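UPF0053 protein HI_0107 (Haemophilus influenzae, PDB 3LAE) is of unknown function but may bind flavin adenine dinucleotide, as assigned to its family of CBS-domain membrane proteins, this fragment being the transporter-associated domain. Local coordinates at residues Ile42-Gly53 against Ile63-Ile73. Residues are numbered along the deposited sequence; the frame is centred on the assembly and turned at random.
Sequences ILEHLEEIPDEG and ITILEVGDNMI. With EDO (1,2-ethanediol), chain E.
The carboxylate of Glu52 lies against the backbone of Leu66, Glu67 and Val68, with Leu66 O over one of its faces, 3.6 Å from Glu52 CD. At its edge, Glu52 OE2 takes the amide hydrogen of Val68 N through the anti lone pair, in a 2.9 Å bond that is nearly straight (169°). The other oxygen, OE1, accepts from a water that also donates to Leu66 O, so both ends of the carboxylate are held. The amide of Asn71 is the second flat group: Ile49 lies off its nitrogen end, with CG2 obliquely above the plane and beyond the nitrogen, 4.0 Å from Asn71 ND2, and CG1 nearer the edge; the two side chains cross at about a right angle. Pro50 presents a corner of its ring instead, its CG 4.1 Å from Ile73 CD1, while its carbonyl O faces Val68 CG2.

Segment 63-73 belongs to the antiparallel sheet of the transporter-associated domain; it runs down strand 61-69, through a beta bulge where Leu66 and Glu67 face Gln75, and round a tight type I' turn at Asp70 and Asn71 into strand 72-80. Segment 42-53 starts in the last turn of helix 38-45, then passes over one face of this hairpin and joins its edge: Gly53 N donates to Ile65 O at 2.8 Å (174°), just ahead of strand 55-58.

Under the crossing chain the contact is apolar. With CG1 anti to its backbone N (chi1 170°), Ile49 reaches tip to tip toward Val68, CD1 to CG1 3.9 Å. Ile73 CD1 is wedged between helix and loop, 3.8 Å from Ile42 CG2 and 3.7 Å from Leu43 CD2. Deeper in, the ends of Ile42 and Ile65 meet head-on, and Asn39 on the same helix accepts the backbone N-H of Ile73.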
# COMPACT_ATOMS: atom_id res chain seq x y z
N ILE A 42 4.78 0.43 4.62
CA ILE A 42 3.90 0.08 5.73
C ILE A 42 4.71 -0.53 6.89
O ILE A 42 4.53 -0.14 8.05
CB ILE A 42 2.77 -0.88 5.29
CG1 ILE A 42 1.86 -0.18 4.27
CG2 ILE A 42 1.95 -1.33 6.49
CD1 ILE A 42 0.93 -1.14 3.52
N LEU A 43 5.61 -1.45 6.58
CA LEU A 43 6.40 -2.09 7.63
C LEU A 43 7.29 -1.10 8.37
O LEU A 43 7.47 -1.21 9.58
CB LEU A 43 7.25 -3.23 7.06
CG LEU A 43 6.50 -4.46 6.55
CD1 LEU A 43 7.49 -5.45 5.93
CD2 LEU A 43 5.72 -5.10 7.68
N GLU A 44 7.82 -0.11 7.65
CA GLU A 44 8.72 0.85 8.29
C GLU A 44 7.96 1.72 9.28
O GLU A 44 8.55 2.25 10.23
CB GLU A 44 9.44 1.72 7.26
CG GLU A 44 10.44 0.94 6.45
CD GLU A 44 11.20 1.77 5.44
OE1 GLU A 44 11.15 3.01 5.53
OE2 GLU A 44 11.84 1.17 4.55
N HIS A 45 6.66 1.85 9.08
CA HIS A 45 5.85 2.72 9.93
C HIS A 45 5.25 2.00 11.12
O HIS A 45 5.00 2.61 12.16
CB HIS A 45 4.75 3.40 9.11
CG HIS A 45 5.25 4.53 8.26
ND1 HIS A 45 6.06 4.33 7.16
CD2 HIS A 45 5.05 5.86 8.34
CE1 HIS A 45 6.34 5.50 6.61
NE2 HIS A 45 5.73 6.44 7.31
N LEU A 46 5.02 0.70 10.98
CA LEU A 46 4.38 -0.06 12.05
C LEU A 46 5.39 -0.73 12.98
O LEU A 46 6.43 -1.21 12.55
CB LEU A 46 3.39 -1.08 11.48
CG LEU A 46 2.20 -0.42 10.78
CD1 LEU A 46 1.11 -1.43 10.53
CD2 LEU A 46 1.68 0.74 11.63
N GLU A 47 5.06 -0.74 14.27
CA GLU A 47 5.91 -1.36 15.27
C GLU A 47 5.40 -2.76 15.60
O GLU A 47 5.42 -3.19 16.75
CB GLU A 47 6.01 -0.49 16.52
CG GLU A 47 4.67 -0.08 17.10
CD GLU A 47 4.82 0.74 18.36
OE1 GLU A 47 5.98 1.01 18.77
OE2 GLU A 47 3.79 1.12 18.95
N GLU A 48 4.93 -3.45 14.56
CA GLU A 48 4.44 -4.82 14.64
C GLU A 48 3.83 -5.19 13.30
O GLU A 48 3.12 -4.39 12.70
CB GLU A 48 3.43 -4.98 15.78
CG GLU A 48 2.41 -3.84 15.92
CD GLU A 48 1.25 -3.97 14.95
OE1 GLU A 48 1.10 -3.08 14.08
OE2 GLU A 48 0.48 -4.95 15.07
N ILE A 49 4.13 -6.39 12.81
CA ILE A 49 3.52 -6.87 11.56
C ILE A 49 2.00 -6.85 11.72
O ILE A 49 1.45 -7.56 12.56
CB ILE A 49 4.01 -8.28 11.18
CG1 ILE A 49 3.17 -8.83 10.02
CG2 ILE A 49 3.95 -9.21 12.38
CD1 ILE A 49 3.29 -8.05 8.74
N PRO A 50 1.32 -6.03 10.92
CA PRO A 50 -0.09 -5.73 11.17
C PRO A 50 -1.02 -6.85 10.79
O PRO A 50 -0.77 -7.57 9.82
CB PRO A 50 -0.34 -4.52 10.28
CG PRO A 50 0.65 -4.67 9.17
CD PRO A 50 1.86 -5.30 9.76
N ASP A 51 -2.10 -7.00 11.54
CA ASP A 51 -3.10 -7.99 11.22
C ASP A 51 -3.89 -7.56 10.01
O ASP A 51 -4.03 -6.37 9.73
CB ASP A 51 -4.08 -8.18 12.39
CG ASP A 51 -3.43 -8.73 13.62
OD1 ASP A 51 -2.28 -9.21 13.54
OD2 ASP A 51 -4.07 -8.68 14.69
N GLU A 52 -4.41 -8.53 9.28
CA GLU A 52 -5.44 -8.24 8.32
C GLU A 52 -6.58 -7.52 9.02
O GLU A 52 -6.90 -7.81 10.18
CB GLU A 52 -5.92 -9.54 7.68
CG GLU A 52 -4.81 -10.19 6.88
CD GLU A 52 -5.17 -11.57 6.37
OE1 GLU A 52 -6.28 -12.08 6.66
OE2 GLU A 52 -4.33 -12.16 5.66
N GLY A 53 -7.20 -6.58 8.31
CA GLY A 53 -8.29 -5.80 8.86
C GLY A 53 -7.86 -4.49 9.48
O GLY A 53 -8.70 -3.64 9.78
N ILE A 63 -5.57 3.26 4.42
CA ILE A 63 -5.18 1.94 3.98
C ILE A 63 -5.82 0.87 4.86
O ILE A 63 -5.82 0.99 6.08
CB ILE A 63 -3.65 1.80 4.08
CG1 ILE A 63 -2.95 2.83 3.19
CG2 ILE A 63 -3.21 0.39 3.72
CD1 ILE A 63 -1.46 3.01 3.52
N THR A 64 -6.35 -0.17 4.23
CA THR A 64 -6.88 -1.32 4.95
C THR A 64 -6.08 -2.54 4.53
O THR A 64 -6.01 -2.87 3.34
CB THR A 64 -8.38 -1.56 4.63
OG1 THR A 64 -9.13 -0.37 4.95
CG2 THR A 64 -8.94 -2.73 5.45
N ILE A 65 -5.45 -3.21 5.49
CA ILE A 65 -4.69 -4.41 5.19
C ILE A 65 -5.65 -5.56 4.88
O ILE A 65 -6.46 -5.94 5.73
CB ILE A 65 -3.77 -4.80 6.37
CG1 ILE A 65 -2.92 -3.60 6.79
CG2 ILE A 65 -2.89 -5.97 6.00
CD1 ILE A 65 -2.02 -3.09 5.67
N LEU A 66 -5.55 -6.12 3.68
CA LEU A 66 -6.44 -7.21 3.27
C LEU A 66 -5.83 -8.61 3.41
O LEU A 66 -6.53 -9.57 3.75
CB LEU A 66 -6.91 -7.02 1.83
CG LEU A 66 -7.66 -5.76 1.47
CD1 LEU A 66 -8.05 -5.80 -0.00
CD2 LEU A 66 -8.90 -5.60 2.37
N GLU A 67 -4.54 -8.73 3.12
CA GLU A 67 -3.88 -10.02 3.10
C GLU A 67 -2.46 -9.87 3.59
O GLU A 67 -1.72 -9.01 3.08
CB GLU A 67 -3.86 -10.63 1.69
CG GLU A 67 -3.36 -12.07 1.70
CD GLU A 67 -3.11 -12.66 0.32
OE1 GLU A 67 -3.54 -12.04 -0.68
OE2 GLU A 67 -2.48 -13.74 0.23
N VAL A 68 -2.09 -10.68 4.57
CA VAL A 68 -0.72 -10.75 5.08
C VAL A 68 -0.22 -12.18 4.94
O VAL A 68 -0.96 -13.12 5.20
CB VAL A 68 -0.64 -10.34 6.56
CG1 VAL A 68 0.78 -10.47 7.10
CG2 VAL A 68 -1.15 -8.92 6.75
N GLY A 69 1.04 -12.34 4.57
CA GLY A 69 1.63 -13.66 4.47
C GLY A 69 3.12 -13.51 4.54
O GLY A 69 3.67 -12.52 4.05
N ASP A 70 3.79 -14.48 5.15
CA ASP A 70 5.24 -14.44 5.29
C ASP A 70 5.70 -13.13 5.90
O ASP A 70 6.71 -12.55 5.50
CB ASP A 70 5.94 -14.70 3.96
CG ASP A 70 6.22 -16.17 3.72
OD1 ASP A 70 5.56 -17.01 4.38
OD2 ASP A 70 7.09 -16.49 2.89
N ASN A 71 4.96 -12.68 6.90
CA ASN A 71 5.26 -11.41 7.56
C ASN A 71 5.46 -10.26 6.58
O ASN A 71 6.27 -9.36 6.82
CB ASN A 71 6.49 -11.54 8.46
CG ASN A 71 6.25 -12.46 9.65
OD1 ASN A 71 7.12 -13.24 10.02
ND2 ASN A 71 5.06 -12.37 10.24
N MSE A 72 4.78 -10.30 5.43
CA MSE A 72 4.76 -9.16 4.51
C MSE A 72 3.31 -8.85 4.13
O MSE A 72 2.46 -9.74 4.10
CB MSE A 72 5.66 -9.37 3.26
CG MSE A 72 5.05 -10.11 2.05
SE MSE A 72 5.98 -9.87 0.29
CE MSE A 72 5.05 -8.24 -0.29
N ILE A 73 3.03 -7.57 3.88
CA ILE A 73 1.73 -7.17 3.37
C ILE A 73 1.65 -7.64 1.92
O ILE A 73 2.48 -7.26 1.09
CB ILE A 73 1.52 -5.65 3.40
CG1 ILE A 73 1.36 -5.15 4.83
CG2 ILE A 73 0.29 -5.27 2.58
CD1 ILE A 73 2.66 -4.94 5.55
C1 EDO E . 2.41 -17.23 7.65
O1 EDO E . 3.31 -17.13 6.54
C2 EDO E . 1.20 -16.34 7.40
O2 EDO E . 0.55 -16.75 6.19
O HOH W 1 -8.61 -10.82 5.51